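Local coordinates for protein-arginine-phosphatase (Bacillus subtilis subsp. subtilis, PDB 4KK3), which removes phosphate specifically from phosphoarginine residues of many proteins, counteracting the arginine kinase McsB and restoring DNA binding by the CtsR repressor, at residues Asn33-Gly38 against Glu71-Ser76; Lys106-Gly111 against Ala142-Lys147. All blocks are in the same frame, centred on the assembly; numbering follows the deposited sequence.

Interaction 1 of 2, residues Asn33-Gly38 against Glu71-Ser76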
loop_
_atom_site.group_PDB
_atom_site.type_symbol
_atom_site.label_atom_id
_atom_site.label_comp_id
_atom_site.label_asym_id
_atom_site.label_seq_id
_atom_site.Cartn_x
_atom_site.Cartn_y
_atom_site.Cartn_z
ATOM N N ASN A 33 -10.730 -6.419 2.678
ATOM C CA ASN A 33 -10.563 -6.393 1.236
ATOM C C ASN A 33 -9.430 -5.431 0.904
ATOM O O ASN A 33 -9.445 -4.291 1.343
ATOM C CB ASN A 33 -11.864 -5.936 0.579
ATOM C CG ASN A 33 -11.869 -6.142 -0.918
ATOM O OD1 ASN A 33 -11.478 -5.257 -1.680
ATOM N ND2 ASN A 33 -12.322 -7.313 -1.352
ATOM N N VAL A 34 -8.438 -5.887 0.147
ATOM C CA VAL A 34 -7.234 -5.081 -0.053
ATOM C C VAL A 34 -6.946 -4.800 -1.522
ATOM O O VAL A 34 -6.972 -5.703 -2.350
ATOM C CB VAL A 34 -6.010 -5.767 0.589
ATOM C CG1 VAL A 34 -4.778 -4.894 0.472
ATOM C CG2 VAL A 34 -6.305 -6.096 2.043
ATOM N N ARG A 35 -6.667 -3.537 -1.834
ATOM C CA ARG A 35 -6.328 -3.133 -3.190
ATOM C C ARG A 35 -5.156 -2.156 -3.160
ATOM O O ARG A 35 -4.707 -1.744 -2.094
ATOM C CB ARG A 35 -7.515 -2.421 -3.841
ATOM C CG ARG A 35 -8.712 -3.290 -4.156
ATOM C CD ARG A 35 -9.650 -2.536 -5.090
ATOM N NE ARG A 35 -8.896 -1.654 -5.977
ATOM C CZ ARG A 35 -8.288 -2.050 -7.094
ATOM N NH1 ARG A 35 -8.346 -3.322 -7.471
ATOM N NH2 ARG A 35 -7.618 -1.173 -7.830
ATOM N N SER A 36 -4.662 -1.799 -4.343
ATOM C CA SER A 36 -3.657 -0.752 -4.465
ATOM C C SER A 36 -3.913 0.072 -5.721
ATOM O O SER A 36 -4.548 -0.396 -6.670
ATOM C CB SER A 36 -2.244 -1.332 -4.504
ATOM O OG SER A 36 -2.085 -2.132 -5.657
ATOM N N ALA A 37 -3.432 1.309 -5.709
ATOM C CA ALA A 37 -3.511 2.178 -6.888
ATOM C C ALA A 37 -2.420 3.256 -6.841
ATOM O O ALA A 37 -1.714 3.382 -5.848
ATOM C CB ALA A 37 -4.903 2.816 -6.989
ATOM N N GLY A 38 -2.251 4.003 -7.926
ATOM C CA GLY A 38 -1.184 4.988 -7.977
ATOM C C GLY A 38 -1.712 6.353 -8.389
ATOM O O GLY A 38 -2.635 6.447 -9.202
ATOM N N GLU A 71 -11.941 8.399 -8.470
ATOM C CA GLU A 71 -12.930 8.892 -7.519
ATOM C C GLU A 71 -13.743 7.740 -6.934
ATOM O O GLU A 71 -14.014 7.713 -5.736
ATOM C CB GLU A 71 -13.852 9.919 -8.187
ATOM C CG GLU A 71 -15.047 10.345 -7.344
ATOM C CD GLU A 71 -14.664 11.220 -6.164
ATOM O OE1 GLU A 71 -13.598 11.869 -6.219
ATOM O OE2 GLU A 71 -15.437 11.263 -5.181
ATOM N N GLU A 72 -14.110 6.779 -7.781
ATOM C CA GLU A 72 -14.877 5.616 -7.341
ATOM C C GLU A 72 -14.157 4.814 -6.257
ATOM O O GLU A 72 -14.768 4.417 -5.262
ATOM C CB GLU A 72 -15.193 4.699 -8.523
ATOM C CG GLU A 72 -16.121 3.550 -8.175
ATOM C CD GLU A 72 -15.988 2.386 -9.137
ATOM O OE1 GLU A 72 -14.983 1.648 -9.038
ATOM O OE2 GLU A 72 -16.886 2.210 -9.989
ATOM N N LEU A 73 -12.866 4.568 -6.460
ATOM C CA LEU A 73 -12.052 3.874 -5.463
ATOM C C LEU A 73 -11.959 4.671 -4.164
ATOM O O LEU A 73 -12.023 4.104 -3.069
ATOM C CB LEU A 73 -10.648 3.602 -6.004
ATOM C CG LEU A 73 -10.510 2.633 -7.178
ATOM C CD1 LEU A 73 -9.063 2.598 -7.660
ATOM C CD2 LEU A 73 -10.981 1.243 -6.787
HETATM N N MSE A 74 -11.799 5.985 -4.293
HETATM C CA MSE A 74 -11.682 6.861 -3.133
HETATM C C MSE A 74 -12.972 6.893 -2.318
HETATM O O MSE A 74 -12.936 6.929 -1.090
HETATM C CB MSE A 74 -11.272 8.279 -3.553
HETATM C CG MSE A 74 -9.810 8.413 -3.975
HETATM SE SE MSE A 74 -8.582 8.033 -2.503
HETATM C CE MSE A 74 -9.330 9.290 -1.216
ATOM N N GLU A 75 -14.109 6.875 -3.004
ATOM C CA GLU A 75 -15.401 6.893 -2.321
ATOM C C GLU A 75 -15.640 5.587 -1.564
ATOM O O GLU A 75 -16.108 5.601 -0.426
ATOM C CB GLU A 75 -16.539 7.147 -3.321
ATOM C CG GLU A 75 -17.936 7.261 -2.698
ATOM C CD GLU A 75 -18.568 5.909 -2.373
ATOM O OE1 GLU A 75 -18.335 4.937 -3.123
ATOM O OE2 GLU A 75 -19.292 5.820 -1.357
ATOM N N SER A 76 -15.325 4.463 -2.205
ATOM C CA SER A 76 -15.655 3.147 -1.656
ATOM C C SER A 76 -14.710 2.649 -0.565
ATOM O O SER A 76 -15.080 1.782 0.229
ATOM C CB SER A 76 -15.724 2.103 -2.772
ATOM O OG SER A 76 -15.850 0.800 -2.230
#
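R35 and L73 meet because each side chain leaves its backbone with CG anti to the carbonyl carbon, chi1 being -69° in R35 and -66° in L73. Beyond CG the arginine does not run straight. Its chain bends at chi3, 32°, and the guanidinium curls back over the strand instead of extending past it. The two side chains cross at about a right angle. Both leucine methyls take part. CD2 of L73 lies 3.7 Å from NE of R35, and CD1 of L73 is 4.0 Å from NH2 of the same guanidinium. The approach to the guanidinium is oblique. NE of R35 is buried by this contact and has no hydrogen-bond partner in the model. Two residues along the strand, CB of A37 meets CD1 of L73 at 4.2 Å. L73 is the residue of helix 71-76 that touches the strand, packing against R35 and A37.

The strand is an edge of the parallel four-stranded sheet of the low molecular weight phosphatase fold, hydrogen-bonded to strand 2-7. Helix 71-76 packs beside one face of it. V34 and S36 turn to the other face, where helix 13-28 lies. S36 OG is hydrogen-bonded there to E18 and to N10, a substrate-binding residue. The side chain of A37 is itself about 5 Å from that of N10, so the A37 end of the contact is near the substrate-binding loop. On the helix, K101 NZ bonds to the carbonyl oxygen of M74, a selenomethionine, and Y98 OH bonds to E71.

Interaction 2 of 2, residues Lys106-Gly111 against Ala142-Lys147; sequences KEYVTG and AKQLKK
Q144 reaches across to V109 with its amide plane turned so that V109 O lies in it. CG is anti to the carbonyl carbon, chi1 -75°, and the chain beyond it is extended, which carries the amide to the end of helix 105-110. NE2 of Q144 donates to O of V109 over a short 2.6 Å. The bond is fairly straight, 160° at the hydrogen. It arrives in the carbonyl plane on a lone pair, with a C=O...N angle of 129°. That the acceptor also lies almost exactly in the amide plane probably helps to hold the amide in this rotation. On the other arm, OE1 of Q144 rests 3.5 Å from CA of V109. The valine side chain runs obliquely to the glutamine: CG1 of V109 touches NE2 of Q144 at 3.9 Å and CG2 of V109 is 4.0 Å from OE1 of Q144. The ring of Y108 only brushes the amide, its CD1 being 4.3 Å from OE1 of Q144.

The contact joins the C-terminal end of one helix of the phosphatase fold to the last turns of the long helix 124-145. The V109 carbonyl sits in the final turn of its helix, and Q144 supplies it with a side-chain donor. A leucine in place of Q144 would probably leave V109 O without this donor and put methyl groups against a polar carbonyl.

Just beyond, G111 breaks the helix with positive phi. T110 OG1 turns back to O of K106, 2.8 Å away, standing above that carbonyl plane. Y108 packs on L79 and L81 of the sheet and on L141. K106 forms a salt bridge to E133, further up helix 124-145.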
loop_
_atom_site.group_PDB
_atom_site.type_symbol
_atom_site.label_atom_id
_atom_site.label_comp_id
_atom_site.label_asym_id
_atom_site.label_seq_id
_atom_site.Cartn_x
_atom_site.Cartn_y
_atom_site.Cartn_z
ATOM N N LYS A 106 2.900 5.022 7.718
ATOM C CA LYS A 106 3.649 5.199 8.956
ATOM C C LYS A 106 2.837 5.947 10.022
ATOM O O LYS A 106 2.800 5.515 11.166
ATOM C CB LYS A 106 5.023 5.823 8.718
ATOM C CG LYS A 106 5.974 4.852 8.000
ATOM C CD LYS A 106 7.380 5.404 7.862
ATOM C CE LYS A 106 8.301 4.337 7.260
ATOM N NZ LYS A 106 9.675 4.852 7.036
ATOM N N GLU A 107 2.180 7.045 9.628
ATOM C CA GLU A 107 1.275 7.793 10.517
ATOM C C GLU A 107 0.292 6.890 11.235
ATOM O O GLU A 107 0.162 6.903 12.461
ATOM C CB GLU A 107 0.401 8.747 9.688
ATOM C CG GLU A 107 0.791 10.175 9.629
ATOM C CD GLU A 107 -0.296 11.011 8.970
ATOM O OE1 GLU A 107 -0.991 10.513 8.040
ATOM O OE2 GLU A 107 -0.465 12.163 9.394
ATOM N N TYR A 108 -0.436 6.118 10.439
ATOM C CA TYR A 108 -1.549 5.340 10.941
ATOM C C TYR A 108 -1.075 4.256 11.897
ATOM O O TYR A 108 -1.672 4.027 12.948
ATOM C CB TYR A 108 -2.300 4.723 9.765
ATOM C CG TYR A 108 -3.644 4.168 10.142
ATOM C CD1 TYR A 108 -3.810 2.824 10.430
ATOM C CD2 TYR A 108 -4.748 5.004 10.226
ATOM C CE1 TYR A 108 -5.049 2.323 10.779
ATOM C CE2 TYR A 108 -5.979 4.520 10.578
ATOM C CZ TYR A 108 -6.130 3.180 10.856
ATOM O OH TYR A 108 -7.379 2.716 11.203
ATOM N N VAL A 109 0.016 3.597 11.531
ATOM C CA VAL A 109 0.488 2.451 12.284
ATOM C C VAL A 109 1.328 2.834 13.502
ATOM O O VAL A 109 1.163 2.268 14.587
ATOM C CB VAL A 109 1.282 1.504 11.354
ATOM C CG1 VAL A 109 1.892 0.371 12.151
ATOM C CG2 VAL A 109 0.362 0.990 10.265
ATOM N N THR A 110 2.207 3.816 13.329
ATOM C CA THR A 110 3.206 4.131 14.341
ATOM C C THR A 110 2.926 5.441 15.070
ATOM O O THR A 110 3.529 5.718 16.103
ATOM C CB THR A 110 4.607 4.245 13.722
ATOM O OG1 THR A 110 4.759 5.537 13.122
ATOM C CG2 THR A 110 4.816 3.172 12.672
ATOM N N GLY A 111 2.027 6.249 14.521
ATOM C CA GLY A 111 1.683 7.522 15.123
ATOM C C GLY A 111 2.653 8.634 14.777
ATOM O O GLY A 111 2.409 9.800 15.097
ATOM N N ALA A 142 -1.997 -5.190 10.892
ATOM C CA ALA A 142 -2.867 -6.329 11.107
ATOM C C ALA A 142 -3.316 -6.413 12.565
ATOM O O ALA A 142 -4.506 -6.532 12.843
ATOM C CB ALA A 142 -2.171 -7.593 10.683
ATOM N N LYS A 143 -2.364 -6.317 13.488
ATOM C CA LYS A 143 -2.672 -6.381 14.911
ATOM C C LYS A 143 -3.583 -5.228 15.316
ATOM O O LYS A 143 -4.471 -5.395 16.150
ATOM C CB LYS A 143 -1.394 -6.363 15.758
ATOM C CG LYS A 143 -0.358 -7.431 15.413
ATOM C CD LYS A 143 -0.845 -8.841 15.705
ATOM C CE LYS A 143 0.290 -9.849 15.548
ATOM N NZ LYS A 143 -0.174 -11.265 15.621
ATOM N N GLN A 144 -3.369 -4.060 14.720
ATOM C CA GLN A 144 -4.177 -2.897 15.052
ATOM C C GLN A 144 -5.595 -3.038 14.525
ATOM O O GLN A 144 -6.552 -2.679 15.208
ATOM C CB GLN A 144 -3.541 -1.618 14.514
ATOM C CG GLN A 144 -2.336 -1.163 15.300
ATOM C CD GLN A 144 -1.591 -0.063 14.591
ATOM O OE1 GLN A 144 -1.981 0.361 13.501
ATOM N NE2 GLN A 144 -0.510 0.410 15.202
ATOM N N LEU A 145 -5.733 -3.577 13.318
ATOM C CA LEU A 145 -7.055 -3.722 12.709
ATOM C C LEU A 145 -7.992 -4.616 13.529
ATOM O O LEU A 145 -9.212 -4.531 13.393
ATOM C CB LEU A 145 -6.947 -4.215 11.268
ATOM C CG LEU A 145 -6.467 -3.161 10.266
ATOM C CD1 LEU A 145 -6.216 -3.793 8.925
ATOM C CD2 LEU A 145 -7.489 -2.042 10.137
ATOM N N LYS A 146 -7.414 -5.452 14.387
ATOM C CA LYS A 146 -8.195 -6.265 15.322
ATOM C C LYS A 146 -8.946 -5.402 16.340
ATOM O O LYS A 146 -9.917 -5.853 16.945
ATOM C CB LYS A 146 -7.287 -7.248 16.063
ATOM C CG LYS A 146 -6.398 -8.081 15.160
ATOM C CD LYS A 146 -7.222 -8.912 14.200
ATOM C CE LYS A 146 -7.757 -10.177 14.852
ATOM N NZ LYS A 146 -6.694 -11.206 15.032
ATOM N N LYS A 147 -8.490 -4.166 16.526
ATOM C CA LYS A 147 -9.098 -3.256 17.491
ATOM C C LYS A 147 -10.230 -2.439 16.878
ATOM O O LYS A 147 -10.760 -1.525 17.507
ATOM C CB LYS A 147 -8.045 -2.306 18.063
ATOM C CG LYS A 147 -6.939 -2.989 18.838
ATOM C CD LYS A 147 -5.960 -1.970 19.395
ATOM C CE LYS A 147 -4.870 -2.647 20.204
ATOM N NZ LYS A 147 -4.225 -3.741 19.429
#

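Overall arrangement
Interactions 1 and 2 follow in series along the chain. Their centres are 19 Å apart, and their nearest atoms, about 7 Å apart, do not touch. Interaction 1 packs helix 71-76 on strand 33-38, one edge of the parallel sheet. Interaction 2 joins two helices, 105-110 and 124-145, the first of which follows strand 102-104 at the other edge. Helix 13-28 is a common neighbour: V34 packs on it from the strand, A142 and L145 from helix 124-145. Interaction 1 lies near the substrate-binding N10. Interaction 2 is away from the annotated sites, but its segments bracket the chain portion carrying the proton donor/acceptor D118.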